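Local coordinates for protein ZmpA Glycopeptidase (Clostridium perfringens, PDB 6XSX) that probably cleaves glycosylated protein substrates as an M60-family metalloprotease, this chain being its catalytic module, at residues 25-30 / 135-140; 65-70 / 93-98; 385-390 / 409-414. All blocks are in the same frame, centred on the assembly; numbering follows the deposited sequence.

From the N terminus, strand 24-26 opens contact 1, which closes more than a hundred residues later when strand 136-140 pairs with it. Contact 2 is nested inside that loop: strand 60-66 and the start of strand 96-101 meet across 65-70 / 93-98. Both belong to one four-stranded antiparallel sheet, in the order 24-26, 136-140, 60-66, 96-101, and they touch directly where Lys136 O accepts a probable hydrogen bond from Asp66 N (2.8 Å). Contact 3 follows in series, joining helix 383-398 to the loop before helix 415-421. It lies on the opposite side of the chain's centre from contact 1, their centres about 51 Å apart.

Contact 1: residues 25-30 / 135-140. With EDO (1,2-ethanediol), chain F.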
loop_
_atom_site.group_PDB
_atom_site.type_symbol
_atom_site.label_atom_id
_atom_site.label_comp_id
_atom_site.label_asym_id
_atom_site.label_seq_id
_atom_site.Cartn_x
_atom_site.Cartn_y
_atom_site.Cartn_z
ATOM N N PHE A 25 -26.488 -18.249 11.985
ATOM C CA PHE A 25 -25.054 -18.095 11.779
ATOM C C PHE A 25 -24.336 -18.502 13.057
ATOM O O PHE A 25 -24.657 -18.004 14.134
ATOM C CB PHE A 25 -24.661 -16.625 11.582
ATOM C CG PHE A 25 -25.294 -15.912 10.418
ATOM C CD1 PHE A 25 -26.578 -15.391 10.514
ATOM C CD2 PHE A 25 -24.593 -15.729 9.231
ATOM C CE1 PHE A 25 -27.155 -14.727 9.439
ATOM C CE2 PHE A 25 -25.170 -15.065 8.155
ATOM C CZ PHE A 25 -26.453 -14.566 8.261
ATOM N N GLU A 26 -23.344 -19.380 12.919
ATOM C CA GLU A 26 -22.441 -19.678 14.016
ATOM C C GLU A 26 -21.191 -18.812 13.849
ATOM O O GLU A 26 -20.597 -18.791 12.774
ATOM C CB GLU A 26 -22.154 -21.181 14.010
ATOM C CG GLU A 26 -21.438 -21.669 15.245
ATOM C CD GLU A 26 -21.321 -23.184 15.318
ATOM O OE1 GLU A 26 -20.937 -23.785 14.310
ATOM O OE2 GLU A 26 -21.614 -23.753 16.384
ATOM N N LEU A 27 -20.802 -18.086 14.908
ATOM C CA LEU A 27 -19.714 -17.125 14.798
ATOM C C LEU A 27 -18.445 -17.654 15.466
ATOM O O LEU A 27 -18.455 -18.052 16.634
ATOM C CB LEU A 27 -20.134 -15.773 15.391
ATOM C CG LEU A 27 -21.299 -15.050 14.701
ATOM C CD1 LEU A 27 -21.552 -13.695 15.348
ATOM C CD2 LEU A 27 -21.054 -14.857 13.207
ATOM N N GLN A 28 -17.348 -17.626 14.696
ATOM C CA GLN A 28 -16.019 -17.923 15.195
ATOM C C GLN A 28 -15.679 -16.881 16.259
ATOM O O GLN A 28 -16.131 -15.739 16.167
ATOM C CB GLN A 28 -15.039 -17.892 14.016
ATOM C CG GLN A 28 -13.621 -18.345 14.357
ATOM C CD GLN A 28 -12.638 -18.082 13.235
ATOM O OE1 GLN A 28 -12.991 -17.562 12.174
ATOM N NE2 GLN A 28 -11.378 -18.424 13.466
ATOM N N SER A 29 -14.936 -17.300 17.291
ATOM C CA SER A 29 -14.375 -16.379 18.272
ATOM C C SER A 29 -13.028 -15.887 17.752
ATOM O O SER A 29 -12.026 -16.570 17.900
ATOM C CB SER A 29 -14.222 -17.055 19.631
ATOM O OG SER A 29 -15.454 -17.618 20.057
ATOM N N ARG A 30 -13.010 -14.684 17.174
ATOM C CA ARG A 30 -11.944 -14.300 16.259
ATOM C C ARG A 30 -10.933 -13.370 16.922
ATOM O O ARG A 30 -9.936 -13.003 16.301
ATOM C CB ARG A 30 -12.536 -13.673 14.993
ATOM C CG ARG A 30 -13.103 -14.699 14.024
ATOM C CD ARG A 30 -13.677 -14.101 12.753
ATOM N NE ARG A 30 -12.759 -13.315 11.942
ATOM C CZ ARG A 30 -11.981 -13.790 10.974
ATOM N NH1 ARG A 30 -11.971 -15.080 10.684
ATOM N NH2 ARG A 30 -11.208 -12.965 10.290
ATOM N N PRO A 135 -20.894 -18.287 19.513
ATOM C CA PRO A 135 -22.237 -17.711 19.443
ATOM C C PRO A 135 -22.994 -18.173 18.199
ATOM O O PRO A 135 -22.402 -18.447 17.152
ATOM C CB PRO A 135 -21.985 -16.196 19.343
ATOM C CG PRO A 135 -20.578 -16.005 19.861
ATOM C CD PRO A 135 -19.829 -17.272 19.491
ATOM N N LYS A 136 -24.317 -18.261 18.341
ATOM C CA LYS A 136 -25.212 -18.435 17.215
ATOM C C LYS A 136 -26.138 -17.230 17.201
ATOM O O LYS A 136 -26.598 -16.809 18.260
ATOM C CB LYS A 136 -26.064 -19.695 17.385
ATOM C CG LYS A 136 -25.309 -21.012 17.316
ATOM C CD LYS A 136 -26.058 -22.133 18.010
ATOM C CE LYS A 136 -25.450 -23.496 17.763
ATOM N NZ LYS A 136 -25.406 -23.799 16.314
ATOM N N ILE A 137 -26.379 -16.664 16.012
ATOM C CA ILE A 137 -27.355 -15.592 15.930
ATOM C C ILE A 137 -28.276 -15.818 14.736
ATOM O O ILE A 137 -27.915 -16.496 13.769
ATOM C CB ILE A 137 -26.725 -14.179 15.937
ATOM C CG1 ILE A 137 -26.217 -13.745 14.563
ATOM C CG2 ILE A 137 -25.657 -14.025 17.017
ATOM C CD1 ILE A 137 -25.998 -12.251 14.458
ATOM N N ARG A 138 -29.471 -15.228 14.848
ATOM C CA ARG A 138 -30.442 -15.183 13.774
ATOM C C ARG A 138 -30.994 -13.765 13.683
ATOM O O ARG A 138 -31.264 -13.139 14.705
ATOM C CB ARG A 138 -31.562 -16.186 14.053
ATOM C CG ARG A 138 -32.516 -16.393 12.889
ATOM C CD ARG A 138 -33.392 -17.612 13.122
ATOM N NE ARG A 138 -34.097 -17.613 14.399
ATOM C CZ ARG A 138 -35.215 -16.940 14.644
ATOM N NH1 ARG A 138 -35.756 -16.190 13.697
ATOM N NH2 ARG A 138 -35.786 -17.020 15.834
ATOM N N ILE A 139 -31.154 -13.273 12.449
ATOM C CA ILE A 139 -31.665 -11.934 12.225
ATOM C C ILE A 139 -33.008 -12.045 11.506
ATOM O O ILE A 139 -33.092 -12.661 10.447
ATOM C CB ILE A 139 -30.641 -11.077 11.443
ATOM C CG1 ILE A 139 -29.311 -10.968 12.196
ATOM C CG2 ILE A 139 -31.208 -9.704 11.121
ATOM C CD1 ILE A 139 -28.143 -10.524 11.336
ATOM N N GLU A 140 -34.040 -11.407 12.069
ATOM C CA GLU A 140 -35.354 -11.346 11.446
ATOM C C GLU A 140 -35.644 -9.918 10.987
ATOM O O GLU A 140 -35.335 -8.956 11.691
ATOM C CB GLU A 140 -36.441 -11.700 12.465
ATOM C CG GLU A 140 -36.492 -13.156 12.881
ATOM C CD GLU A 140 -37.644 -13.495 13.825
ATOM O OE1 GLU A 140 -38.371 -12.559 14.260
ATOM O OE2 GLU A 140 -37.813 -14.692 14.142
HETATM C C1 EDO F . -30.274 -18.906 16.912
HETATM O O1 EDO F . -31.629 -18.755 16.524
HETATM C C2 EDO F . -29.924 -18.000 18.024
HETATM O O2 EDO F . -30.776 -18.203 19.132
#
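Phe25 and Ile137 face each other as an antiparallel hydrogen-bonded pair, and their backbones make both bonds of that pair. Phe25 N gives to Ile137 O at 2.9 Å, nearly straight at 171°, while Ile137 N returns a bond to Phe25 O, also 2.9 Å. Leu27 N then reaches Pro135 O at 2.8 Å, one step beyond the end of strand 24-26. Between these bonds lies the non-hydrogen-bonded pair Glu26-Lys136, where CA-H...O contacts fill in: Lys136 CA sits 3.2 Å from Phe25 O, and Glu26 CA lies near Pro135 O.

On the face of Phe25 and Ile137, the phenyl ring turns its edge to the strand, with Ile137 O lying near the ring plane and Phe25 CD1 3.7 Å from that oxygen. Leu27 CD1 reaches the CG2 branch of Ile137, a loose apolar touch at 4.4 Å. The other face carries Glu26 and Lys136, which run side by side and point the same way. The extended Glu26 chain and the bend at the end of Lys136 leave Glu26 OE2 and Lys136 NZ 3.8 Å apart, a long salt bridge. Farther along, Arg138 NE makes a weak bond to O1 of a 1,2-ethanediol, probably from the crystallisation liquor, while its NH1 bridges to Glu140 OE2.

In the next shell, Tyr53 of strand 49-56 packs on Phe25, and Thr122 of strand 117-123 touches both Leu27 and Ile137. Strand 60-66 flanks 136-140 on its other edge, with backbone bonds between Lys136 and Asp66 and between Arg138 and Tyr64.

The join between edge strand 24-26 and its neighbour therefore rests mainly on three short backbone bonds. The long Glu26-Lys136 ion pair, exposed at its Glu26 end, probably adds only modestly to them.

Contact 2: residues 65-70 / 93-98; sequences VDVEDG and LSKGKN
Lys95 stretches along the turn that follows strand 60-66 and meets segment 65-70 with nearly every atom of its side chain. Lys95 CB touches CG2 of Val67 at 4.1 Å, the two side chains sliding past each other in opposite directions. Lys95 CG lies 3.6 Å from Val65 O, and CD and CE pass beside Val67 O and Asp69 OD1. With CG anti to the backbone N (chi1 175°) and every later torsion extended, the chain is long enough for NZ to arrive between two acceptors. Lys95 NZ bonds to Val67 O at 2.8 Å and makes a salt bridge to Asp69 OD1 at 2.9 Å, from above the carboxylate plane. A sulfonate oxygen of a bound MES, probably from the crystallisation liquor, is a further ionic partner of NZ.

At the backbone, Val65 and Gly96 form an antiparallel hydrogen-bonded pair, with Gly96 N to Val65 O at 2.8 Å and 170°. Val65 CG2 rests against Leu93 CD1 at 3.8 Å and comes to 3.6 Å from Asn98 ND2. That amide takes Ser94 N on OD1 and gives ND2 to Ser94 O; ND2 also reaches Val63 O.

The pairing brings the edge strand 96-101 onto strand 60-66. Strand 136-140 lies along the other edge of 60-66, where Ile137 packs on Val65, and Pro74 and Pro135 cover Val67.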
loop_
_atom_site.group_PDB
_atom_site.type_symbol
_atom_site.label_atom_id
_atom_site.label_comp_id
_atom_site.label_asym_id
_atom_site.label_seq_id
_atom_site.Cartn_x
_atom_site.Cartn_y
_atom_site.Cartn_z
ATOM N N VAL A 65 -29.722 -14.129 19.925
ATOM C CA VAL A 65 -28.330 -14.370 20.263
ATOM C C VAL A 65 -28.262 -15.519 21.267
ATOM O O VAL A 65 -28.895 -15.475 22.321
ATOM C CB VAL A 65 -27.677 -13.094 20.833
ATOM C CG1 VAL A 65 -26.259 -13.347 21.331
ATOM C CG2 VAL A 65 -27.703 -11.928 19.849
ATOM N N ASP A 66 -27.477 -16.542 20.932
ATOM C CA ASP A 66 -27.214 -17.638 21.852
ATOM C C ASP A 66 -25.720 -17.686 22.167
ATOM O O ASP A 66 -24.904 -17.906 21.271
ATOM C CB ASP A 66 -27.776 -18.948 21.284
ATOM C CG ASP A 66 -27.412 -20.203 22.065
ATOM O OD1 ASP A 66 -26.857 -20.086 23.175
ATOM O OD2 ASP A 66 -27.683 -21.299 21.542
ATOM N N VAL A 67 -25.375 -17.421 23.437
ATOM C CA VAL A 67 -24.043 -17.654 23.991
ATOM C C VAL A 67 -24.228 -18.408 25.307
ATOM O O VAL A 67 -25.338 -18.433 25.842
ATOM C CB VAL A 67 -23.257 -16.345 24.245
ATOM C CG1 VAL A 67 -22.958 -15.584 22.959
ATOM C CG2 VAL A 67 -23.952 -15.445 25.259
ATOM N N GLU A 68 -23.140 -18.983 25.838
ATOM C CA GLU A 68 -23.168 -19.537 27.182
ATOM C C GLU A 68 -23.510 -18.420 28.159
ATOM O O GLU A 68 -23.011 -17.305 28.020
ATOM C CB GLU A 68 -21.794 -20.052 27.601
ATOM C CG GLU A 68 -21.404 -21.355 26.951
ATOM C CD GLU A 68 -20.015 -21.810 27.363
ATOM O OE1 GLU A 68 -19.640 -21.584 28.537
ATOM O OE2 GLU A 68 -19.307 -22.360 26.505
ATOM N N ASP A 69 -24.327 -18.748 29.162
ATOM C CA ASP A 69 -24.745 -17.782 30.167
ATOM C C ASP A 69 -23.527 -17.069 30.731
ATOM O O ASP A 69 -22.545 -17.719 31.066
ATOM C CB ASP A 69 -25.520 -18.455 31.302
ATOM C CG ASP A 69 -26.923 -18.834 30.881
ATOM O OD1 ASP A 69 -27.486 -18.113 30.030
ATOM O OD2 ASP A 69 -27.439 -19.856 31.393
ATOM N N GLY A 70 -23.608 -15.737 30.817
ATOM C CA GLY A 70 -22.585 -14.943 31.480
ATOM C C GLY A 70 -21.381 -14.617 30.590
ATOM O O GLY A 70 -20.497 -13.880 31.012
ATOM N N LEU A 93 -25.399 -6.413 21.691
ATOM C CA LEU A 93 -26.422 -7.446 21.724
ATOM C C LEU A 93 -26.363 -8.131 23.081
ATOM O O LEU A 93 -25.296 -8.256 23.671
ATOM C CB LEU A 93 -26.160 -8.487 20.627
ATOM C CG LEU A 93 -26.255 -8.005 19.181
ATOM C CD1 LEU A 93 -25.801 -9.096 18.217
ATOM C CD2 LEU A 93 -27.672 -7.562 18.836
ATOM N N SER A 94 -27.515 -8.615 23.541
ATOM C CA SER A 94 -27.546 -9.420 24.749
ATOM C C SER A 94 -28.019 -10.832 24.414
ATOM O O SER A 94 -28.554 -11.075 23.334
ATOM C CB SER A 94 -28.399 -8.761 25.787
ATOM O OG SER A 94 -29.535 -8.182 25.171
ATOM N N LYS A 95 -27.797 -11.784 25.326
ATOM C CA LYS A 95 -28.303 -13.118 25.049
ATOM C C LYS A 95 -29.833 -13.086 24.955
ATOM O O LYS A 95 -30.494 -12.341 25.683
ATOM C CB LYS A 95 -27.796 -14.132 26.079
ATOM C CG LYS A 95 -28.402 -15.518 25.909
ATOM C CD LYS A 95 -27.818 -16.570 26.823
ATOM C CE LYS A 95 -28.433 -17.934 26.574
ATOM N NZ LYS A 95 -27.645 -18.980 27.269
ATOM N N GLY A 96 -30.382 -13.909 24.050
ATOM C CA GLY A 96 -31.816 -13.972 23.821
ATOM C C GLY A 96 -32.258 -13.000 22.726
ATOM O O GLY A 96 -31.545 -12.794 21.743
ATOM N N LYS A 97 -33.421 -12.374 22.937
ATOM C CA LYS A 97 -34.102 -11.567 21.931
ATOM C C LYS A 97 -33.635 -10.111 22.003
ATOM O O LYS A 97 -33.506 -9.558 23.091
ATOM C CB LYS A 97 -35.615 -11.666 22.175
ATOM C CG LYS A 97 -36.512 -10.872 21.236
ATOM C CD LYS A 97 -37.962 -10.865 21.698
ATOM C CE LYS A 97 -38.871 -10.083 20.776
ATOM N NZ LYS A 97 -40.281 -10.135 21.238
ATOM N N ASN A 98 -33.385 -9.498 20.834
ATOM C CA ASN A 98 -33.007 -8.094 20.759
ATOM C C ASN A 98 -33.897 -7.394 19.734
ATOM O O ASN A 98 -33.809 -7.676 18.538
ATOM C CB ASN A 98 -31.542 -7.898 20.337
ATOM C CG ASN A 98 -30.527 -8.565 21.241
ATOM O OD1 ASN A 98 -29.870 -7.903 22.040
ATOM N ND2 ASN A 98 -30.392 -9.875 21.131
#

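Contact 3: residues 385-390 / 409-414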
loop_
_atom_site.group_PDB
_atom_site.type_symbol
_atom_site.label_atom_id
_atom_site.label_comp_id
_atom_site.label_asym_id
_atom_site.label_seq_id
_atom_site.Cartn_x
_atom_site.Cartn_y
_atom_site.Cartn_z
ATOM N N ASN A 385 16.354 12.398 14.820
ATOM C CA ASN A 385 16.697 11.194 15.564
ATOM C C ASN A 385 16.222 9.945 14.819
ATOM O O ASN A 385 16.941 8.952 14.764
ATOM C CB ASN A 385 16.155 11.203 16.995
ATOM C CG ASN A 385 16.717 10.048 17.793
ATOM O OD1 ASN A 385 17.902 10.033 18.110
ATOM N ND2 ASN A 385 15.888 9.054 18.078
ATOM N N LYS A 386 15.009 10.007 14.251
ATOM C CA LYS A 386 14.443 8.896 13.500
ATOM C C LYS A 386 15.240 8.643 12.219
ATOM O O LYS A 386 15.456 7.498 11.829
ATOM C CB LYS A 386 12.975 9.174 13.170
ATOM C CG LYS A 386 12.063 9.232 14.387
ATOM C CD LYS A 386 10.656 9.628 14.047
ATOM C CE LYS A 386 9.747 9.629 15.255
ATOM N NZ LYS A 386 8.373 10.017 14.872
ATOM N N HIS A 387 15.651 9.724 11.555
ATOM C CA HIS A 387 16.484 9.606 10.372
ATOM C C HIS A 387 17.728 8.793 10.706
ATOM O O HIS A 387 18.079 7.875 9.966
ATOM C CB HIS A 387 16.842 10.988 9.818
ATOM C CG HIS A 387 15.707 11.672 9.133
ATOM N ND1 HIS A 387 14.743 10.979 8.429
ATOM C CD2 HIS A 387 15.396 12.980 9.012
ATOM C CE1 HIS A 387 13.884 11.831 7.906
ATOM N NE2 HIS A 387 14.253 13.059 8.262
ATOM N N ASN A 388 18.363 9.128 11.838
ATOM C CA ASN A 388 19.605 8.495 12.253
ATOM C C ASN A 388 19.357 7.022 12.556
ATOM O O ASN A 388 20.234 6.186 12.340
ATOM C CB ASN A 388 20.283 9.240 13.412
ATOM C CG ASN A 388 21.207 10.347 12.941
ATOM O OD1 ASN A 388 22.422 10.169 12.894
ATOM N ND2 ASN A 388 20.649 11.490 12.577
ATOM N N ALA A 389 18.150 6.709 13.041
ATOM C CA ALA A 389 17.792 5.328 13.330
ATOM C C ALA A 389 17.697 4.512 12.038
ATOM O O ALA A 389 18.081 3.348 12.021
ATOM C CB ALA A 389 16.524 5.257 14.150
ATOM N N TRP A 390 17.187 5.129 10.960
ATOM C CA TRP A 390 17.106 4.460 9.668
ATOM C C TRP A 390 18.503 4.038 9.225
ATOM O O TRP A 390 18.692 2.939 8.698
ATOM C CB TRP A 390 16.515 5.381 8.599
ATOM C CG TRP A 390 15.081 5.778 8.755
ATOM C CD1 TRP A 390 14.153 5.270 9.620
ATOM C CD2 TRP A 390 14.388 6.752 7.952
ATOM N NE1 TRP A 390 12.943 5.883 9.426
ATOM C CE2 TRP A 390 13.056 6.795 8.411
ATOM C CE3 TRP A 390 14.770 7.597 6.901
ATOM C CZ2 TRP A 390 12.103 7.646 7.849
ATOM C CZ3 TRP A 390 13.829 8.436 6.344
ATOM C CH2 TRP A 390 12.515 8.464 6.819
ATOM N N HIS A 409 22.262 11.928 0.419
ATOM C CA HIS A 409 20.902 12.367 0.140
ATOM C C HIS A 409 20.585 13.664 0.888
ATOM O O HIS A 409 19.487 14.213 0.745
ATOM C CB HIS A 409 19.906 11.253 0.494
ATOM C CG HIS A 409 19.791 10.205 -0.561
ATOM N ND1 HIS A 409 18.849 10.277 -1.569
ATOM C CD2 HIS A 409 20.498 9.073 -0.781
ATOM C CE1 HIS A 409 18.970 9.225 -2.355
ATOM N NE2 HIS A 409 19.978 8.471 -1.896
ATOM N N GLY A 410 21.548 14.116 1.705
ATOM C CA GLY A 410 21.471 15.392 2.399
ATOM C C GLY A 410 20.977 15.254 3.836
ATOM O O GLY A 410 20.625 16.246 4.460
ATOM N N MET A 411 20.949 14.021 4.351
ATOM C CA MET A 411 20.582 13.796 5.739
ATOM C C MET A 411 21.794 14.083 6.622
ATOM O O MET A 411 22.932 13.860 6.208
ATOM C CB MET A 411 20.133 12.350 5.953
ATOM C CG MET A 411 19.747 12.061 7.381
ATOM S SD MET A 411 19.609 10.293 7.670
ATOM C CE MET A 411 18.240 9.905 6.579
ATOM N N ASP A 412 21.536 14.579 7.841
ATOM C CA ASP A 412 22.599 14.883 8.784
ATOM C C ASP A 412 22.847 13.656 9.651
ATOM O O ASP A 412 22.070 13.369 10.557
ATOM C CB ASP A 412 22.258 16.109 9.636
ATOM C CG ASP A 412 23.451 16.753 10.322
ATOM O OD1 ASP A 412 24.369 16.022 10.761
ATOM O OD2 ASP A 412 23.456 17.992 10.419
ATOM N N VAL A 413 23.940 12.942 9.367
ATOM C CA VAL A 413 24.261 11.734 10.106
ATOM C C VAL A 413 25.252 12.106 11.207
ATOM O O VAL A 413 26.274 12.723 10.921
ATOM C CB VAL A 413 24.802 10.639 9.168
ATOM C CG1 VAL A 413 25.233 9.398 9.924
ATOM C CG2 VAL A 413 23.799 10.285 8.082
ATOM N N TRP A 414 24.925 11.725 12.453
ATOM C CA TRP A 414 25.647 12.163 13.640
ATOM C C TRP A 414 26.873 11.291 13.883
ATOM O O TRP A 414 26.924 10.136 13.444
ATOM C CB TRP A 414 24.748 12.156 14.882
ATOM C CG TRP A 414 23.577 13.084 14.804
ATOM C CD1 TRP A 414 23.542 14.313 14.211
ATOM C CD2 TRP A 414 22.271 12.868 15.370
ATOM N NE1 TRP A 414 22.298 14.870 14.353
ATOM C CE2 TRP A 414 21.500 14.011 15.065
ATOM C CE3 TRP A 414 21.682 11.829 16.107
ATOM C CZ2 TRP A 414 20.169 14.141 15.472
ATOM C CZ3 TRP A 414 20.367 11.956 16.506
ATOM C CH2 TRP A 414 19.626 13.100 16.195
#
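Asn388 and Trp414 carry the polar part of the contact. The amide of Asn388 bonds to the backbone of 409-414 at two points: OD1 accepts Trp414 N on a lone pair in the carbonyl plane, at 3.0 Å and 170°, and ND2 gives a more bent bond to Asp412 O (3.1 Å). Outside the segments, OD1 is also bonded to Thr417 OG1, and ND2 to Glu384 O, one helical turn back.

The same amide makes the stacking contact. It lies over one face of the Trp414 indole with the two planes 15° apart, Asn388 ND2 sitting 3.5 Å above the ring over its centre. Trp414 CG is anti to its carbonyl carbon (chi1 -62°), which turns the indole back toward helix 383-398 while the backbone N-H of Trp414 meets Asn388 OD1. Asn385 approaches differently: Asn385 OD1 comes to the rim of the indole, near its plane, 3.5 Å from Trp414 CZ3. Its ND2 is bonded to Gly380 O.

Apolar and sulfur contacts gather around Met411. Met411 SD lies 3.6 Å from His387 CB, and the bend at the last torsion carries the methyl on to Trp390, where Met411 CE is 4.2 Å from Trp390 CE3. Met411 SD approaches the His387 ring obliquely, 5.2 Å from its centroid. Phe406 and Val391 also touch Met411, while Val413 fits among Ser403, Glu407 and Val391.

Met411 and Trp414 thus join the linker to the helix in separate ways, one by packing and one by stacking and hydrogen bonding. Because several bonds hold its amide, the rotation of Asn388 is probably well fixed, and with it the position of Trp414, the N-cap residue of helix 415-421.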